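Local coordinates for protein polyketide synthase/nonribosomal peptide synthetase hybrid RzxB (Pseudomonas fluorescens, PDB 5IL6) that probably catalyses, as a dehydratase domain, the removal of water from beta-hydroxyacyl intermediates during assembly of the polyketide rhizoxin, at residues E37-E42 with A170-L175; A156-F161 with A210-M215; I189-P194 with H203-D208; P244-V249 with F268-Q273. All coordinates share one frame; numbering follows the deposited sequence.

Interaction 1. Residues E37-E42 with A170-L175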
loop_
_atom_site.group_PDB
_atom_site.type_symbol
_atom_site.label_atom_id
_atom_site.label_comp_id
_atom_site.label_asym_id
_atom_site.label_seq_id
_atom_site.Cartn_x
_atom_site.Cartn_y
_atom_site.Cartn_z
ATOM N N GLU A 37 13.528 -10.066 -0.908
ATOM C CA GLU A 37 12.768 -9.371 0.121
ATOM C C GLU A 37 11.292 -9.749 0.046
ATOM O O GLU A 37 10.744 -10.011 -1.028
ATOM C CB GLU A 37 12.934 -7.857 -0.020
ATOM C CG GLU A 37 14.377 -7.385 0.118
ATOM C CD GLU A 37 15.133 -7.398 -1.198
ATOM O OE1 GLU A 37 14.583 -7.907 -2.196
ATOM O OE2 GLU A 37 16.281 -6.904 -1.232
ATOM N N SER A 38 10.647 -9.775 1.216
ATOM C CA SER A 38 9.269 -10.249 1.297
ATOM C C SER A 38 8.338 -9.417 0.423
ATOM O O SER A 38 7.413 -9.956 -0.197
ATOM C CB SER A 38 8.797 -10.226 2.750
ATOM O OG SER A 38 9.643 -11.008 3.578
ATOM N N VAL A 39 8.567 -8.102 0.353
ATOM C CA VAL A 39 7.702 -7.236 -0.445
ATOM C C VAL A 39 7.752 -7.593 -1.924
ATOM O O VAL A 39 6.874 -7.180 -2.688
ATOM C CB VAL A 39 8.074 -5.751 -0.233
ATOM C CG1 VAL A 39 7.716 -5.310 1.177
ATOM C CG2 VAL A 39 9.556 -5.511 -0.521
ATOM N N LEU A 40 8.768 -8.341 -2.351
ATOM C CA LEU A 40 8.859 -8.839 -3.717
ATOM C C LEU A 40 8.577 -10.333 -3.795
ATOM O O LEU A 40 7.655 -10.756 -4.499
ATOM C CB LEU A 40 10.253 -8.536 -4.281
ATOM C CG LEU A 40 10.537 -7.068 -4.596
ATOM C CD1 LEU A 40 11.958 -6.718 -4.196
ATOM C CD2 LEU A 40 10.316 -6.789 -6.071
ATOM N N ALA A 41 9.351 -11.143 -3.068
ATOM C CA ALA A 41 9.289 -12.593 -3.218
ATOM C C ALA A 41 7.943 -13.163 -2.793
ATOM O O ALA A 41 7.515 -14.195 -3.321
ATOM C CB ALA A 41 10.411 -13.243 -2.409
ATOM N N GLU A 42 7.278 -12.535 -1.828
ATOM C CA GLU A 42 5.999 -13.023 -1.335
ATOM C C GLU A 42 4.817 -12.344 -2.013
ATOM O O GLU A 42 3.682 -12.489 -1.547
ATOM C CB GLU A 42 5.923 -12.832 0.182
ATOM C CG GLU A 42 7.019 -13.579 0.927
ATOM C CD GLU A 42 6.793 -13.619 2.422
ATOM O OE1 GLU A 42 6.631 -12.541 3.024
ATOM O OE2 GLU A 42 6.776 -14.731 2.995
ATOM N N ALA A 170 3.629 -16.555 2.785
ATOM C CA ALA A 170 3.031 -16.488 4.114
ATOM C C ALA A 170 3.127 -15.084 4.697
ATOM O O ALA A 170 2.187 -14.606 5.339
ATOM C CB ALA A 170 3.703 -17.497 5.044
ATOM N N GLY A 171 4.252 -14.402 4.474
ATOM C CA GLY A 171 4.429 -13.078 5.042
ATOM C C GLY A 171 3.466 -12.040 4.507
ATOM O O GLY A 171 3.291 -10.990 5.141
ATOM N N HIS A 172 2.841 -12.298 3.356
ATOM C CA HIS A 172 1.840 -11.393 2.800
ATOM C C HIS A 172 0.454 -12.028 2.737
ATOM O O HIS A 172 -0.450 -11.451 2.122
ATOM C CB HIS A 172 2.274 -10.913 1.410
ATOM C CG HIS A 172 3.259 -9.786 1.449
ATOM N ND1 HIS A 172 2.961 -8.524 0.982
ATOM C CD2 HIS A 172 4.534 -9.728 1.903
ATOM C CE1 HIS A 172 4.011 -7.738 1.148
ATOM N NE2 HIS A 172 4.979 -8.444 1.703
ATOM N N ARG A 173 0.266 -13.197 3.339
ATOM C CA ARG A 173 -1.064 -13.790 3.497
ATOM C C ARG A 173 -1.601 -13.498 4.895
ATOM O O ARG A 173 -1.829 -14.394 5.705
ATOM C CB ARG A 173 -1.021 -15.291 3.232
ATOM C CG ARG A 173 -0.873 -15.676 1.778
ATOM C CD ARG A 173 -0.701 -17.176 1.641
ATOM N NE ARG A 173 -1.887 -17.899 2.096
ATOM C CZ ARG A 173 -2.856 -18.361 1.311
ATOM N NH1 ARG A 173 -2.809 -18.193 -0.005
ATOM N NH2 ARG A 173 -3.884 -19.004 1.851
ATOM N N ARG A 174 -1.806 -12.213 5.165
ATOM C CA ARG A 174 -2.069 -11.738 6.516
ATOM C C ARG A 174 -3.549 -11.507 6.789
ATOM O O ARG A 174 -3.892 -10.990 7.854
ATOM C CB ARG A 174 -1.283 -10.454 6.772
ATOM C CG ARG A 174 0.203 -10.582 6.470
ATOM C CD ARG A 174 0.949 -11.379 7.514
ATOM N NE ARG A 174 0.794 -12.828 7.372
ATOM C CZ ARG A 174 0.453 -13.661 8.354
ATOM N NH1 ARG A 174 0.216 -13.217 9.586
ATOM N NH2 ARG A 174 0.365 -14.962 8.111
ATOM N N LEU A 175 -4.430 -11.861 5.855
ATOM C CA LEU A 175 -5.864 -11.817 6.127
ATOM C C LEU A 175 -6.211 -12.945 7.089
ATOM O O LEU A 175 -6.111 -14.125 6.737
ATOM C CB LEU A 175 -6.662 -11.948 4.831
ATOM C CG LEU A 175 -6.820 -10.708 3.946
ATOM C CD1 LEU A 175 -7.689 -11.039 2.742
ATOM C CD2 LEU A 175 -7.396 -9.515 4.705
#

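Interaction 2. Residues A156-F161 with A210-M215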
loop_
_atom_site.group_PDB
_atom_site.type_symbol
_atom_site.label_atom_id
_atom_site.label_comp_id
_atom_site.label_asym_id
_atom_site.label_seq_id
_atom_site.Cartn_x
_atom_site.Cartn_y
_atom_site.Cartn_z
ATOM N N ALA A 156 -11.170 -18.665 0.169
ATOM C CA ALA A 156 -11.871 -18.373 -1.075
ATOM C C ALA A 156 -11.371 -17.070 -1.688
ATOM O O ALA A 156 -11.288 -16.942 -2.915
ATOM C CB ALA A 156 -13.378 -18.311 -0.829
ATOM N N CYS A 157 -11.032 -16.090 -0.847
ATOM C CA CYS A 157 -10.485 -14.836 -1.356
ATOM C C CYS A 157 -9.111 -15.054 -1.980
ATOM O O CYS A 157 -8.836 -14.563 -3.081
ATOM C CB CYS A 157 -10.416 -13.797 -0.237
ATOM S SG CYS A 157 -12.037 -13.252 0.367
ATOM N N TYR A 158 -8.231 -15.786 -1.291
ATOM C CA TYR A 158 -6.908 -16.038 -1.850
ATOM C C TYR A 158 -6.983 -16.922 -3.087
ATOM O O TYR A 158 -6.168 -16.774 -4.003
ATOM C CB TYR A 158 -5.992 -16.658 -0.794
ATOM C CG TYR A 158 -5.521 -15.648 0.230
ATOM C CD1 TYR A 158 -4.788 -14.534 -0.162
ATOM C CD2 TYR A 158 -5.806 -15.806 1.584
ATOM C CE1 TYR A 158 -4.355 -13.600 0.758
ATOM C CE2 TYR A 158 -5.373 -14.874 2.518
ATOM C CZ TYR A 158 -4.648 -13.773 2.095
ATOM O OH TYR A 158 -4.208 -12.832 3.000
ATOM N N GLN A 159 -7.951 -17.840 -3.141
ATOM C CA GLN A 159 -8.129 -18.647 -4.345
ATOM C C GLN A 159 -8.567 -17.783 -5.518
ATOM O O GLN A 159 -8.191 -18.043 -6.667
ATOM C CB GLN A 159 -9.145 -19.765 -4.095
ATOM C CG GLN A 159 -10.241 -19.873 -5.157
ATOM C CD GLN A 159 -11.067 -21.139 -5.032
ATOM O OE1 GLN A 159 -11.139 -21.940 -5.965
ATOM N NE2 GLN A 159 -11.695 -21.328 -3.880
ATOM N N ARG A 160 -9.366 -16.747 -5.252
ATOM C CA ARG A 160 -9.764 -15.843 -6.326
ATOM C C ARG A 160 -8.583 -15.005 -6.799
ATOM O O ARG A 160 -8.388 -14.828 -8.007
ATOM C CB ARG A 160 -10.917 -14.946 -5.867
ATOM C CG ARG A 160 -11.584 -14.161 -6.998
ATOM C CD ARG A 160 -12.163 -15.081 -8.068
ATOM N NE ARG A 160 -13.052 -16.093 -7.499
ATOM C CZ ARG A 160 -14.371 -15.967 -7.383
ATOM N NH1 ARG A 160 -14.989 -14.871 -7.804
ATOM N NH2 ARG A 160 -15.081 -16.950 -6.845
ATOM N N PHE A 161 -7.791 -14.469 -5.863
ATOM C CA PHE A 161 -6.562 -13.779 -6.245
ATOM C C PHE A 161 -5.667 -14.692 -7.069
ATOM O O PHE A 161 -5.102 -14.275 -8.088
ATOM C CB PHE A 161 -5.811 -13.292 -5.003
ATOM C CG PHE A 161 -6.366 -12.030 -4.406
ATOM C CD1 PHE A 161 -6.414 -10.859 -5.145
ATOM C CD2 PHE A 161 -6.819 -12.008 -3.097
ATOM C CE1 PHE A 161 -6.919 -9.695 -4.595
ATOM C CE2 PHE A 161 -7.323 -10.848 -2.543
ATOM C CZ PHE A 161 -7.371 -9.690 -3.292
ATOM N N ALA A 210 -4.481 -5.055 4.046
ATOM C CA ALA A 210 -5.659 -4.195 4.065
ATOM C C ALA A 210 -6.277 -4.095 2.678
ATOM O O ALA A 210 -7.504 -4.168 2.528
ATOM C CB ALA A 210 -5.289 -2.808 4.595
ATOM N N MET A 211 -5.442 -3.944 1.648
ATOM C CA MET A 211 -5.946 -3.870 0.281
ATOM C C MET A 211 -6.505 -5.211 -0.177
ATOM O O MET A 211 -7.504 -5.255 -0.905
ATOM C CB MET A 211 -4.834 -3.410 -0.660
ATOM C CG MET A 211 -4.347 -2.000 -0.397
ATOM S SD MET A 211 -3.164 -1.454 -1.642
ATOM C CE MET A 211 -2.429 -0.052 -0.814
ATOM N N GLN A 212 -5.867 -6.314 0.222
ATOM C CA GLN A 212 -6.392 -7.631 -0.120
ATOM C C GLN A 212 -7.831 -7.791 0.345
ATOM O O GLN A 212 -8.612 -8.519 -0.281
ATOM C CB GLN A 212 -5.527 -8.727 0.506
ATOM C CG GLN A 212 -4.095 -8.781 0.006
ATOM C CD GLN A 212 -3.253 -9.745 0.817
ATOM O OE1 GLN A 212 -3.779 -10.502 1.630
ATOM N NE2 GLN A 212 -1.940 -9.706 0.618
ATOM N N GLY A 213 -8.202 -7.120 1.436
ATOM C CA GLY A 213 -9.519 -7.295 2.021
ATOM C C GLY A 213 -10.663 -6.902 1.111
ATOM O O GLY A 213 -11.791 -7.358 1.323
ATOM N N VAL A 214 -10.404 -6.075 0.094
ATOM C CA VAL A 214 -11.481 -5.652 -0.794
ATOM C C VAL A 214 -12.116 -6.851 -1.485
ATOM O O VAL A 214 -13.279 -6.784 -1.898
ATOM C CB VAL A 214 -10.971 -4.631 -1.837
ATOM C CG1 VAL A 214 -10.267 -3.455 -1.156
ATOM C CG2 VAL A 214 -10.055 -5.299 -2.863
ATOM N N MET A 215 -11.378 -7.956 -1.609
ATOM C CA MET A 215 -11.917 -9.139 -2.269
ATOM C C MET A 215 -13.162 -9.655 -1.562
ATOM O O MET A 215 -14.000 -10.314 -2.188
ATOM C CB MET A 215 -10.849 -10.229 -2.335
ATOM C CG MET A 215 -11.290 -11.487 -3.069
ATOM S SD MET A 215 -11.766 -11.126 -4.771
ATOM C CE MET A 215 -10.161 -10.854 -5.517
#

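Interaction 3. Residues I189-P194 with H203-D208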
loop_
_atom_site.group_PDB
_atom_site.type_symbol
_atom_site.label_atom_id
_atom_site.label_comp_id
_atom_site.label_asym_id
_atom_site.label_seq_id
_atom_site.Cartn_x
_atom_site.Cartn_y
_atom_site.Cartn_z
ATOM N N ILE A 189 -6.168 -8.275 10.442
ATOM C CA ILE A 189 -4.874 -8.569 9.846
ATOM C C ILE A 189 -3.807 -8.431 10.921
ATOM O O ILE A 189 -3.968 -7.678 11.887
ATOM C CB ILE A 189 -4.573 -7.641 8.646
ATOM C CG1 ILE A 189 -4.542 -6.175 9.094
ATOM C CG2 ILE A 189 -5.615 -7.842 7.555
ATOM C CD1 ILE A 189 -4.099 -5.201 8.013
ATOM N N ALA A 190 -2.721 -9.181 10.763
ATOM C CA ALA A 190 -1.605 -9.093 11.693
ATOM C C ALA A 190 -0.373 -9.692 11.035
ATOM O O ALA A 190 -0.476 -10.626 10.236
ATOM C CB ALA A 190 -1.907 -9.807 13.015
ATOM N N LEU A 191 0.792 -9.170 11.411
ATOM C CA LEU A 191 2.052 -9.676 10.885
ATOM C C LEU A 191 2.303 -11.108 11.338
ATOM O O LEU A 191 1.904 -11.522 12.431
ATOM C CB LEU A 191 3.218 -8.790 11.330
ATOM C CG LEU A 191 3.259 -7.354 10.811
ATOM C CD1 LEU A 191 4.379 -6.584 11.495
ATOM C CD2 LEU A 191 3.449 -7.343 9.303
ATOM N N GLN A 192 2.965 -11.873 10.466
ATOM C CA GLN A 192 3.357 -13.232 10.818
ATOM C C GLN A 192 4.369 -13.228 11.958
ATOM O O GLN A 192 4.316 -14.082 12.850
ATOM C CB GLN A 192 3.933 -13.936 9.590
ATOM C CG GLN A 192 4.225 -15.412 9.789
ATOM C CD GLN A 192 4.921 -16.029 8.592
ATOM O OE1 GLN A 192 5.646 -15.352 7.861
ATOM N NE2 GLN A 192 4.697 -17.320 8.379
ATOM N N ASP A 193 5.300 -12.277 11.941
ATOM C CA ASP A 193 6.245 -12.071 13.037
ATOM C C ASP A 193 6.054 -10.648 13.538
ATOM O O ASP A 193 6.531 -9.695 12.896
ATOM C CB ASP A 193 7.686 -12.302 12.583
ATOM C CG ASP A 193 8.690 -12.105 13.704
ATOM O OD1 ASP A 193 8.272 -11.755 14.828
ATOM O OD2 ASP A 193 9.897 -12.318 13.465
ATOM N N PRO A 194 5.368 -10.440 14.665
ATOM C CA PRO A 194 5.140 -9.064 15.132
ATOM C C PRO A 194 6.412 -8.250 15.287
ATOM O O PRO A 194 6.395 -7.035 15.049
ATOM C CB PRO A 194 4.440 -9.267 16.483
ATOM C CG PRO A 194 3.819 -10.614 16.399
ATOM C CD PRO A 194 4.714 -11.438 15.529
ATOM N N HIS A 203 3.628 -1.092 8.329
ATOM C CA HIS A 203 4.342 -2.170 7.660
ATOM C C HIS A 203 3.707 -2.443 6.296
ATOM O O HIS A 203 2.480 -2.502 6.188
ATOM C CB HIS A 203 4.310 -3.436 8.517
ATOM C CG HIS A 203 5.279 -4.488 8.071
ATOM N ND1 HIS A 203 5.035 -5.316 6.998
ATOM C CD2 HIS A 203 6.490 -4.852 8.559
ATOM C CE1 HIS A 203 6.055 -6.140 6.836
ATOM N NE2 HIS A 203 6.951 -5.880 7.772
ATOM N N PRO A 204 4.508 -2.622 5.240
ATOM C CA PRO A 204 3.922 -2.811 3.899
ATOM C C PRO A 204 3.051 -4.051 3.777
ATOM O O PRO A 204 2.092 -4.046 2.995
ATOM C CB PRO A 204 5.153 -2.898 2.985
ATOM C CG PRO A 204 6.263 -3.331 3.887
ATOM C CD PRO A 204 5.976 -2.663 5.203
ATOM N N ALA A 205 3.361 -5.121 4.509
ATOM C CA ALA A 205 2.540 -6.326 4.435
ATOM C C ALA A 205 1.157 -6.088 5.027
ATOM O O ALA A 205 0.163 -6.637 4.537
ATOM C CB ALA A 205 3.236 -7.482 5.153
ATOM N N LEU A 206 1.070 -5.279 6.084
ATOM C CA LEU A 206 -0.232 -4.952 6.653
ATOM C C LEU A 206 -1.012 -4.027 5.731
ATOM O O LEU A 206 -2.227 -4.181 5.572
ATOM C CB LEU A 206 -0.062 -4.314 8.033
ATOM C CG LEU A 206 0.492 -5.213 9.143
ATOM C CD1 LEU A 206 0.663 -4.425 10.433
ATOM C CD2 LEU A 206 -0.405 -6.421 9.378
ATOM N N LEU A 207 -0.336 -3.051 5.122
ATOM C CA LEU A 207 -1.021 -2.196 4.161
ATOM C C LEU A 207 -1.478 -3.002 2.952
ATOM O O LEU A 207 -2.570 -2.772 2.421
ATOM C CB LEU A 207 -0.110 -1.043 3.732
ATOM C CG LEU A 207 -0.731 -0.039 2.755
ATOM C CD1 LEU A 207 -2.023 0.546 3.318
ATOM C CD2 LEU A 207 0.255 1.072 2.425
ATOM N N ASP A 208 -0.658 -3.955 2.508
ATOM C CA ASP A 208 -1.063 -4.822 1.406
ATOM C C ASP A 208 -2.235 -5.706 1.809
ATOM O O ASP A 208 -3.199 -5.854 1.048
ATOM C CB ASP A 208 0.131 -5.664 0.945
ATOM C CG ASP A 208 -0.203 -6.560 -0.234
ATOM O OD1 ASP A 208 -0.568 -6.028 -1.302
ATOM O OD2 ASP A 208 -0.071 -7.796 -0.100
#

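Interaction 4. Residues P244-V249 with F268-Q273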
loop_
_atom_site.group_PDB
_atom_site.type_symbol
_atom_site.label_atom_id
_atom_site.label_comp_id
_atom_site.label_asym_id
_atom_site.label_seq_id
_atom_site.Cartn_x
_atom_site.Cartn_y
_atom_site.Cartn_z
ATOM N N PRO A 244 0.073 -0.661 14.912
ATOM C CA PRO A 244 0.611 -1.865 15.563
ATOM C C PRO A 244 0.715 -3.041 14.606
ATOM O O PRO A 244 0.361 -2.929 13.427
ATOM C CB PRO A 244 -0.390 -2.152 16.692
ATOM C CG PRO A 244 -1.342 -1.013 16.717
ATOM C CD PRO A 244 -1.261 -0.304 15.421
ATOM N N ALA A 245 1.198 -4.179 15.107
ATOM C CA ALA A 245 1.351 -5.370 14.280
ATOM C C ALA A 245 0.034 -6.089 14.021
ATOM O O ALA A 245 0.007 -7.014 13.203
ATOM C CB ALA A 245 2.341 -6.335 14.935
ATOM N N SER A 246 -1.045 -5.702 14.700
ATOM C CA SER A 246 -2.370 -6.267 14.485
ATOM C C SER A 246 -3.352 -5.129 14.252
ATOM O O SER A 246 -3.315 -4.119 14.961
ATOM C CB SER A 246 -2.816 -7.117 15.681
ATOM O OG SER A 246 -4.121 -7.636 15.484
ATOM N N LEU A 247 -4.226 -5.290 13.260
ATOM C CA LEU A 247 -5.080 -4.196 12.822
ATOM C C LEU A 247 -6.468 -4.702 12.463
ATOM O O LEU A 247 -6.651 -5.860 12.077
ATOM C CB LEU A 247 -4.485 -3.481 11.603
ATOM C CG LEU A 247 -3.171 -2.737 11.818
ATOM C CD1 LEU A 247 -2.582 -2.307 10.486
ATOM C CD2 LEU A 247 -3.380 -1.536 12.717
ATOM N N GLN A 248 -7.441 -3.803 12.590
ATOM C CA GLN A 248 -8.765 -3.963 12.007
ATOM C C GLN A 248 -8.873 -3.041 10.802
ATOM O O GLN A 248 -8.378 -1.910 10.834
ATOM C CB GLN A 248 -9.875 -3.613 13.004
ATOM C CG GLN A 248 -9.972 -4.514 14.213
ATOM C CD GLN A 248 -11.092 -4.088 15.138
ATOM O OE1 GLN A 248 -12.211 -4.589 15.042
ATOM N NE2 GLN A 248 -10.800 -3.149 16.032
ATOM N N VAL A 249 -9.520 -3.521 9.744
ATOM C CA VAL A 249 -9.663 -2.756 8.511
ATOM C C VAL A 249 -11.136 -2.723 8.136
ATOM O O VAL A 249 -11.732 -3.769 7.856
ATOM C CB VAL A 249 -8.827 -3.348 7.364
ATOM C CG1 VAL A 249 -8.942 -2.478 6.124
ATOM C CG2 VAL A 249 -7.369 -3.492 7.787
ATOM N N PHE A 268 -7.566 0.454 11.834
ATOM C CA PHE A 268 -7.722 0.723 13.253
ATOM C C PHE A 268 -6.906 -0.280 14.051
ATOM O O PHE A 268 -6.702 -1.419 13.622
ATOM C CB PHE A 268 -9.196 0.635 13.692
ATOM C CG PHE A 268 -10.132 1.475 12.869
ATOM C CD1 PHE A 268 -10.650 0.991 11.679
ATOM C CD2 PHE A 268 -10.506 2.740 13.292
ATOM C CE1 PHE A 268 -11.516 1.756 10.920
ATOM C CE2 PHE A 268 -11.373 3.510 12.537
ATOM C CZ PHE A 268 -11.878 3.016 11.351
ATOM N N ASP A 269 -6.454 0.146 15.225
ATOM C CA ASP A 269 -5.814 -0.783 16.140
ATOM C C ASP A 269 -6.875 -1.656 16.809
ATOM O O ASP A 269 -8.081 -1.463 16.629
ATOM C CB ASP A 269 -4.977 -0.028 17.176
ATOM C CG ASP A 269 -5.815 0.823 18.116
ATOM O OD1 ASP A 269 -7.061 0.765 18.052
ATOM O OD2 ASP A 269 -5.217 1.565 18.922
ATOM N N ASP A 270 -6.416 -2.637 17.588
ATOM C CA ASP A 270 -7.350 -3.560 18.221
ATOM C C ASP A 270 -8.301 -2.850 19.175
ATOM O O ASP A 270 -9.322 -3.430 19.558
ATOM C CB ASP A 270 -6.586 -4.649 18.975
ATOM C CG ASP A 270 -5.988 -5.695 18.048
ATOM O OD1 ASP A 270 -6.283 -5.663 16.835
ATOM O OD2 ASP A 270 -5.229 -6.557 18.538
ATOM N N GLN A 271 -7.988 -1.616 19.572
ATOM C CA GLN A 271 -8.862 -0.846 20.447
ATOM C C GLN A 271 -9.842 0.038 19.687
ATOM O O GLN A 271 -10.698 0.662 20.320
ATOM C CB GLN A 271 -8.035 0.045 21.382
ATOM C CG GLN A 271 -7.391 -0.673 22.559
ATOM C CD GLN A 271 -6.327 -1.665 22.137
ATOM O OE1 GLN A 271 -5.533 -1.395 21.235
ATOM N NE2 GLN A 271 -6.292 -2.813 22.801
ATOM N N GLY A 272 -9.743 0.107 18.362
ATOM C CA GLY A 272 -10.636 0.932 17.572
ATOM C C GLY A 272 -10.120 2.316 17.240
ATOM O O GLY A 272 -10.882 3.126 16.695
ATOM N N GLN A 273 -8.862 2.619 17.556
ATOM C CA GLN A 273 -8.267 3.900 17.194
ATOM C C GLN A 273 -7.904 3.903 15.716
ATOM O O GLN A 273 -7.259 2.971 15.231
ATOM C CB GLN A 273 -7.008 4.165 18.018
ATOM C CG GLN A 273 -7.176 4.031 19.520
ATOM C CD GLN A 273 -7.609 5.325 20.180
ATOM O OE1 GLN A 273 -7.288 6.417 19.709
ATOM N NE2 GLN A 273 -8.340 5.207 21.281
HETATM O O HOH W 1 -3.964 -3.484 17.479
#

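Interaction 1. Residues E37-E42 with A170-L175
E42 and G171 share the one hydrogen bond that crosses this contact. G171 N donates to E42 OE2 at 2.9 Å with an N-H...O angle of 152°, approaching from above the carboxylate plane and not within it. With CG anti to the carbonyl carbon (chi1 -60°) and the chain extended beyond it, E42 lays its carboxylate against the backbone of G171, where OE1 lies 3.0 Å from G171 CA. A beta carbon at this position would run into OE1, which is why glycine suits the place.

The residues belong to the two halves of a double hotdog, the fold of polyketide synthase dehydratases: 37-42 holds the short helix 38-41 of the first half, and 170-175 links strands 166-168 and 175-181 of the second.

Van der Waals contacts gather round H172. E42 OE1 lies in the plane of the imidazole at its edge, 3.7 Å from H172 CD2, while the backbone O of E42 rests against H172 CB. V39 CA comes within 3.7 Å of H172 NE2, and S38 O is also near that nitrogen but too poorly aligned to bond. The second ring nitrogen, ND1, makes a weak hydrogen bond to D208 OD2.

Hydrogen bonds inside 170-175 stiffen the turn that presents G171. A170 O accepts from R173 N and from R174 NE, the latter at 3.0 Å and in the carbonyl plane. The long arginine can fold back to reach this oxygen while its NH1 bonds to A190 O.

Interaction 2. Residues A156-F161 with A210-M215
C157 and M215 mark the closest approach of the two backbones, 5.9 Å between their CA atoms, where helix 154-164 meets the later part of helix 204-212, with residues 213-215.

M215 fills the junction. Its CG stands anti to the backbone N (chi1 -177°) and the chain then bends twice, which curls the methyl CE over one face of the F161 ring, 3.7 Å from the centroid and 16° off the normal. This is a CH-pi contact; SD lies farther above the same ring, a more distant Met-aromatic contact. Nearer the backbone, M215 CG packs on C157 CB at 3.8 Å, and SD rests against the aliphatic CG of R160, whose guanidinium turns away to bond L219 O. A flexible thioether suits this place, since it can bend to follow the F161 ring, C157 and the aliphatic part of R160. F161 also turns its edge to Q212 O, 3.5 Å from CZ.

The polar pair is Y158 and Q212. Y158 OH donates to Q212 OE1 at 2.7 Å, in the carbonyl plane, with ring and amide planes 79° apart, and also accepts from L175 N.

With OE1 taken by the tyrosine, the amide of Q212 is fixed in rotation: its NE2 faces H172 O and D208 OD2 and bonds both. D208 and Q212 fit the DxxxQ motif of dehydratases, so Y158 probably acts as a second-shell residue that helps to orient the glutamine beside the aspartate.

Interaction 3. Residues I189-P194 with H203-D208
L191 and L206 lie at the heart of an apolar contact between the end of strand 184-190, with the turn after it, and the first residues of helix 204-212, the helix that a hotdog fold wraps in its sheet. The two leucines cross at about a right angle, L191 CD2 meeting L206 CG at 3.6 Å, while L206 CD2 reaches back to L191 N at the same distance. I189 completes the patch: its CG1 takes the position between the backbone N and the carbonyl carbon (chi1 61°), which carries CD1 to 3.2 Å from L206 O. Branched aliphatic side chains suit this seam: their methyls fit against one another, against the helix backbone and over the imidazole face.

H203 serves two purposes. As N-cap of the helix it accepts A205 N at its ND1, 3.0 Å away with an N-H...N angle of 151°, the donor somewhat tilted from the ring plane. Its ring is also held between two partners: P204 CD lies over one face, and L191 CD2 over the opposite one in a CH-pi contact, 3.6 Å from the centroid. With an alanine here, A205 N would probably be left without its capping acceptor, and the methyl of L191 without the ring beneath it.

H203 opens the sequence HPALLD, which leads into the DxxxQ signature of dehydratases, D208 to Q212. Around the contact, I189 and L206 both touch L247 of strand 246-254, I189 also packs on L175 of strand 175-181, and L207 faces A54 and I57 of helix 53-67.

Interaction 4. Residues P244-V249 with F268-Q273
Q248 sets its CG anti to the carbonyl carbon (chi1 -65°) and runs on extended, which carries its amide along the turn at D269-G272 and places NE2 3.3 Å from D269 O. The bond is nearly straight at 162°, with the oxygen in the amide plane of Q248. D269 O takes a second donor, G272 N, from the opposite face of its plane, so this carbonyl is gripped twice: by the turn's own bond and by the neighbouring strand. A leucine in place of Q248 would probably leave D269 O with the turn bond alone and the type I turn less firmly tied to the strand.

D269 holds the turn from within, its OD1 accepting Q273 N, and its CB rests on P244 CG at 3.8 Å. G272 adopts a positive phi (95°), where a side chain would be jammed against the preceding carbonyl.

The backbones join as an antiparallel hydrogen-bonded pair: Q248 N to F268 O and F268 N to Q248 O, each 2.7 Å. Farther along, a water donates to S246 O and accepts from D270 N, bridging the strand and the turn.

Strand 246-254 lies between 261-268 and 184-190. Q248 and F268 share one face of the sheet and both touch L142, whereas L247 and V249 point to the other, the one that helix 204-212 packs on.

Helix 204-212 ties the set together: interaction 3 uses its start, interaction 2 its later residues, and interaction 4 touches it through V249 CG2, 3.9 Å from A210 CB. Interactions 3 and 4, centres about 11 Å apart, meet along neighbouring strands, where L247 N and I189 O lie 2.8 Å apart. Interaction 1 lies about 9 Å from interaction 3 and 14 Å from interaction 2, centre to centre. D208, in the helical segment of interaction 3, meets H172 of interaction 1 and Q212 of interaction 2; by analogy with related dehydratases it probably belongs to the active site. Interaction 4 lies farther off, about 20 Å from interaction 1 and 19 Å from interaction 2 between centres.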